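Local coordinates for hypothetical protein AGR_L_1239 (Agrobacterium tumefaciens str. C58, PDB 1VQS), which is of unknown function but belongs to the NIPSNAP family and adopts a ferredoxin-like fold of the dimeric alpha-beta barrel group, at residues I17-L22 against I60-H65. Numbering follows the deposited sequence.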
ATOM      1  N   ILE B  17      17.917  -7.481  -4.098  1.00 17.89           N
ATOM      2  CA  ILE B  17      17.766  -6.312  -3.244  1.00 18.51           C
ATOM      3  C   ILE B  17      16.827  -6.704  -2.115  1.00 18.44           C
ATOM      4  O   ILE B  17      15.693  -7.114  -2.358  1.00 18.74           O
ATOM      5  CB  ILE B  17      17.188  -5.129  -4.030  1.00 18.08           C
ATOM      6  CG1 ILE B  17      18.105  -4.783  -5.216  1.00 19.53           C
ATOM      7  CG2 ILE B  17      16.961  -3.908  -3.089  1.00 20.09           C
ATOM      8  CD1 ILE B  17      17.627  -3.565  -6.019  1.00 21.22           C
ATOM      9  N   ARG B  18      17.349  -6.628  -0.886  1.00 19.17           N
ATOM     10  CA  ARG B  18      16.620  -6.984   0.340  1.00 19.15           C
ATOM     11  C   ARG B  18      16.311  -5.696   1.095  1.00 20.35           C
ATOM     12  O   ARG B  18      17.222  -4.920   1.367  1.00 19.93           O
ATOM     13  CB  ARG B  18      17.467  -7.925   1.196  1.00 18.58           C
ATOM     14  CG  ARG B  18      17.786  -9.218   0.504  1.00 20.43           C
ATOM     15  CD  ARG B  18      18.546 -10.192   1.352  1.00 22.56           C
ATOM     16  NE  ARG B  18      17.782 -10.683   2.495  1.00 23.29           N
ATOM     17  CZ  ARG B  18      16.991 -11.754   2.500  1.00 23.43           C
ATOM     18  NH1 ARG B  18      16.754 -12.448   1.408  1.00 22.11           N
ATOM     19  NH2 ARG B  18      16.390 -12.121   3.620  1.00 26.07           N
ATOM     20  N   THR B  19      15.046  -5.485   1.443  1.00 19.60           N
ATOM     21  CA  THR B  19      14.607  -4.254   2.053  1.00 19.16           C
ATOM     22  C   THR B  19      13.895  -4.629   3.345  1.00 19.84           C
ATOM     23  O   THR B  19      12.935  -5.408   3.336  1.00 20.63           O
ATOM     24  CB  THR B  19      13.648  -3.469   1.117  1.00 19.98           C
ATOM     25  OG1 THR B  19      14.319  -3.185  -0.125  1.00 20.05           O
ATOM     26  CG2 THR B  19      13.238  -2.171   1.781  1.00 21.86           C
ATOM     27  N   TYR B  20      14.363  -4.058   4.463  1.00 17.85           N
ATOM     28  CA  TYR B  20      13.796  -4.323   5.806  1.00 19.37           C
ATOM     29  C   TYR B  20      13.284  -3.029   6.384  1.00 20.31           C
ATOM     30  O   TYR B  20      13.986  -1.998   6.327  1.00 20.90           O
ATOM     31  CB  TYR B  20      14.841  -4.877   6.793  1.00 22.35           C
ATOM     32  CG  TYR B  20      15.616  -6.094   6.358  1.00 22.00           C
ATOM     33  CD1 TYR B  20      15.081  -6.987   5.463  1.00 23.64           C
ATOM     34  CD2 TYR B  20      16.868  -6.398   6.914  1.00 23.96           C
ATOM     35  CE1 TYR B  20      15.768  -8.128   5.074  1.00 22.88           C
ATOM     36  CE2 TYR B  20      17.556  -7.543   6.528  1.00 24.59           C
ATOM     37  CZ  TYR B  20      16.979  -8.404   5.610  1.00 25.02           C
ATOM     38  OH  TYR B  20      17.631  -9.553   5.158  1.00 24.60           O
ATOM     39  N   ARG B  21      12.117  -3.102   7.023  1.00 18.64           N
ATOM     40  CA  ARG B  21      11.656  -2.056   7.905  1.00 19.66           C
ATOM     41  C   ARG B  21      11.921  -2.485   9.328  1.00 19.07           C
ATOM     42  O   ARG B  21      11.417  -3.514   9.764  1.00 19.02           O
ATOM     43  CB  ARG B  21      10.165  -1.762   7.733  1.00 18.90           C
ATOM     44  CG  ARG B  21       9.704  -0.552   8.546  1.00 20.23           C
ATOM     45  CD  ARG B  21       8.198  -0.445   8.544  1.00 21.39           C
ATOM     46  NE  ARG B  21       7.597  -1.254   9.598  1.00 20.73           N
ATOM     47  CZ  ARG B  21       6.386  -1.780   9.520  1.00 21.05           C
ATOM     48  NH1 ARG B  21       5.660  -1.626   8.434  1.00 23.40           N
ATOM     49  NH2 ARG B  21       5.898  -2.440  10.544  1.00 24.34           N
ATOM     50  N   LEU B  22      12.741  -1.725  10.048  1.00 19.02           N
ATOM     51  CA  LEU B  22      13.040  -2.040  11.423  1.00 19.27           C
ATOM     52  C   LEU B  22      12.053  -1.444  12.416  1.00 20.41           C
ATOM     53  O   LEU B  22      11.346  -0.479  12.140  1.00 18.86           O
ATOM     54  CB  LEU B  22      14.451  -1.554  11.825  1.00 18.76           C
ATOM     55  CG  LEU B  22      15.604  -1.928  10.895  1.00 19.75           C
ATOM     56  CD1 LEU B  22      16.945  -1.579  11.559  1.00 21.76           C
ATOM     57  CD2 LEU B  22      15.584  -3.392  10.543  1.00 21.38           C
ATOM     58  N   ILE B  60      11.587   5.747   6.873  1.00 20.28           N
ATOM     59  CA  ILE B  60      12.476   5.803   8.012  1.00 20.31           C
ATOM     60  C   ILE B  60      12.595   4.388   8.598  1.00 19.32           C
ATOM     61  O   ILE B  60      11.729   3.526   8.390  1.00 20.42           O
ATOM     62  CB  ILE B  60      11.946   6.866   9.050  1.00 19.58           C
ATOM     63  CG1 ILE B  60      12.059   8.265   8.442  1.00 19.66           C
ATOM     64  CG2 ILE B  60      12.662   6.834  10.411  1.00 19.84           C
ATOM     65  CD1 ILE B  60      11.347   9.308   9.237  1.00 19.97           C
ATOM     66  N   ASN B  61      13.693   4.145   9.310  1.00 19.32           N
ATOM     67  CA  ASN B  61      13.995   2.837   9.896  1.00 18.58           C
ATOM     68  C   ASN B  61      14.213   1.757   8.846  1.00 19.54           C
ATOM     69  O   ASN B  61      13.930   0.588   9.098  1.00 19.63           O
ATOM     70  CB  ASN B  61      12.889   2.391  10.858  1.00 21.32           C
ATOM     71  CG  ASN B  61      12.629   3.395  11.959  1.00 20.77           C
ATOM     72  OD1 ASN B  61      13.530   3.759  12.710  1.00 20.09           O
ATOM     73  ND2 ASN B  61      11.388   3.866  12.061  1.00 20.29           N
ATOM     74  N   GLU B  62      14.701   2.126   7.669  1.00 18.69           N
ATOM     75  CA  GLU B  62      14.860   1.158   6.591  1.00 18.47           C
ATOM     76  C   GLU B  62      16.311   0.757   6.368  1.00 18.49           C
ATOM     77  O   GLU B  62      17.226   1.588   6.388  1.00 18.65           O
ATOM     78  CB  GLU B  62      14.271   1.699   5.292  1.00 19.55           C
ATOM     79  CG  GLU B  62      14.214   0.684   4.154  1.00 21.51           C
ATOM     80  CD  GLU B  62      13.557   1.233   2.906  1.00 20.61           C
ATOM     81  OE1 GLU B  62      14.268   1.923   2.130  1.00 23.49           O
ATOM     82  OE2 GLU B  62      12.361   0.963   2.739  1.00 23.28           O
ATOM     83  N   ILE B  63      16.497  -0.537   6.131  1.00 18.97           N
ATOM     84  CA  ILE B  63      17.761  -1.140   5.682  1.00 18.61           C
ATOM     85  C   ILE B  63      17.576  -1.667   4.256  1.00 18.95           C
ATOM     86  O   ILE B  63      16.568  -2.313   3.980  1.00 19.29           O
ATOM     87  CB  ILE B  63      18.189  -2.286   6.614  1.00 17.28           C
ATOM     88  CG1 ILE B  63      18.492  -1.755   8.023  1.00 18.92           C
ATOM     89  CG2 ILE B  63      19.422  -3.036   6.061  1.00 19.56           C
ATOM     90  CD1 ILE B  63      19.668  -0.834   8.137  1.00 21.26           C
ATOM     91  N   VAL B  64      18.529  -1.407   3.361  1.00 18.74           N
ATOM     92  CA  VAL B  64      18.552  -2.044   2.049  1.00 18.96           C
ATOM     93  C   VAL B  64      19.914  -2.641   1.837  1.00 19.58           C
ATOM     94  O   VAL B  64      20.917  -1.957   2.005  1.00 19.53           O
ATOM     95  CB  VAL B  64      18.295  -1.052   0.950  1.00 19.73           C
ATOM     96  CG1 VAL B  64      18.581  -1.673  -0.441  1.00 21.83           C
ATOM     97  CG2 VAL B  64      16.866  -0.554   0.994  1.00 19.96           C
ATOM     98  N   HIS B  65      19.975  -3.924   1.515  1.00 20.03           N
ATOM     99  CA  HIS B  65      21.251  -4.507   1.150  1.00 20.67           C
ATOM    100  C   HIS B  65      21.102  -5.299  -0.132  1.00 18.93           C
ATOM    101  O   HIS B  65      20.026  -5.803  -0.433  1.00 19.67           O
ATOM    102  CB  HIS B  65      21.944  -5.280   2.290  1.00 19.93           C
ATOM    103  CG  HIS B  65      21.127  -6.343   2.969  1.00 22.65           C
ATOM    104  ND1 HIS B  65      21.431  -7.691   2.903  1.00 23.92           N
ATOM    105  CD2 HIS B  65      20.080  -6.239   3.813  1.00 26.13           C
ATOM    106  CE1 HIS B  65      20.586  -8.363   3.658  1.00 23.32           C
ATOM    107  NE2 HIS B  65      19.754  -7.513   4.221  1.00 25.71           N
TER
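Tyr20 and His65 meet across two neighbouring antiparallel strands, the imidazole turning its edge toward the phenol face in an offset T-shaped pair, with centroids 5.0 Å apart and planes at 75°. The imidazole NE2 makes the approach, lying 3.2 Å from Tyr20 CE2. What brings it there is the first torsion of His65 (chi1 53°), which sets CG between the backbone N and the carbonyl carbon and tips the ring across to the other strand. Arg18 packs over a face of the same imidazole: its CB sits 4.0 Å from the ring centroid, a CH-pi contact close to the normal. Bent at chi3, the arginine then sends NE to Tyr20 OH, 2.9 Å away and in the guanidinium plane, so the phenol is held at its hydroxyl as well as by its ring.

Next along the same face, Leu22 CD1 rests 3.9 Å from Ile63 CG1, and Tyr30 of helix 27-46 packs on both residues as well as on Tyr20. The other face carries smaller contacts, Ile17 CG2 on Val64 CG1 and Thr19 CG2 beside the Glu62 carboxylate, whose OE1 forms a salt bridge with Lys105 of a neighbouring subunit.

Backbone hydrogen bonds set the register behind these side-chain contacts. Arg18 with His65 and Tyr20 with Ile63 are hydrogen-bonded pairs, each joined by two bonds, and a fifth bond runs 2.8 Å from Leu22 N to Asn61 O just before strand 62-69 begins. Farther out, Glu16 pairs with the Arg18 guanidinium, while Trp67 NE1 hydrogen-bonds with His65 ND1 and Tyr52 stacks on its ring. The arrangement joins the two central strands of the four-stranded antiparallel sheet of a ferredoxin-like fold, one face carrying helix 27-46 and the face of Thr19, Arg21, Glu62 and Val64 meeting other subunits of the assembly.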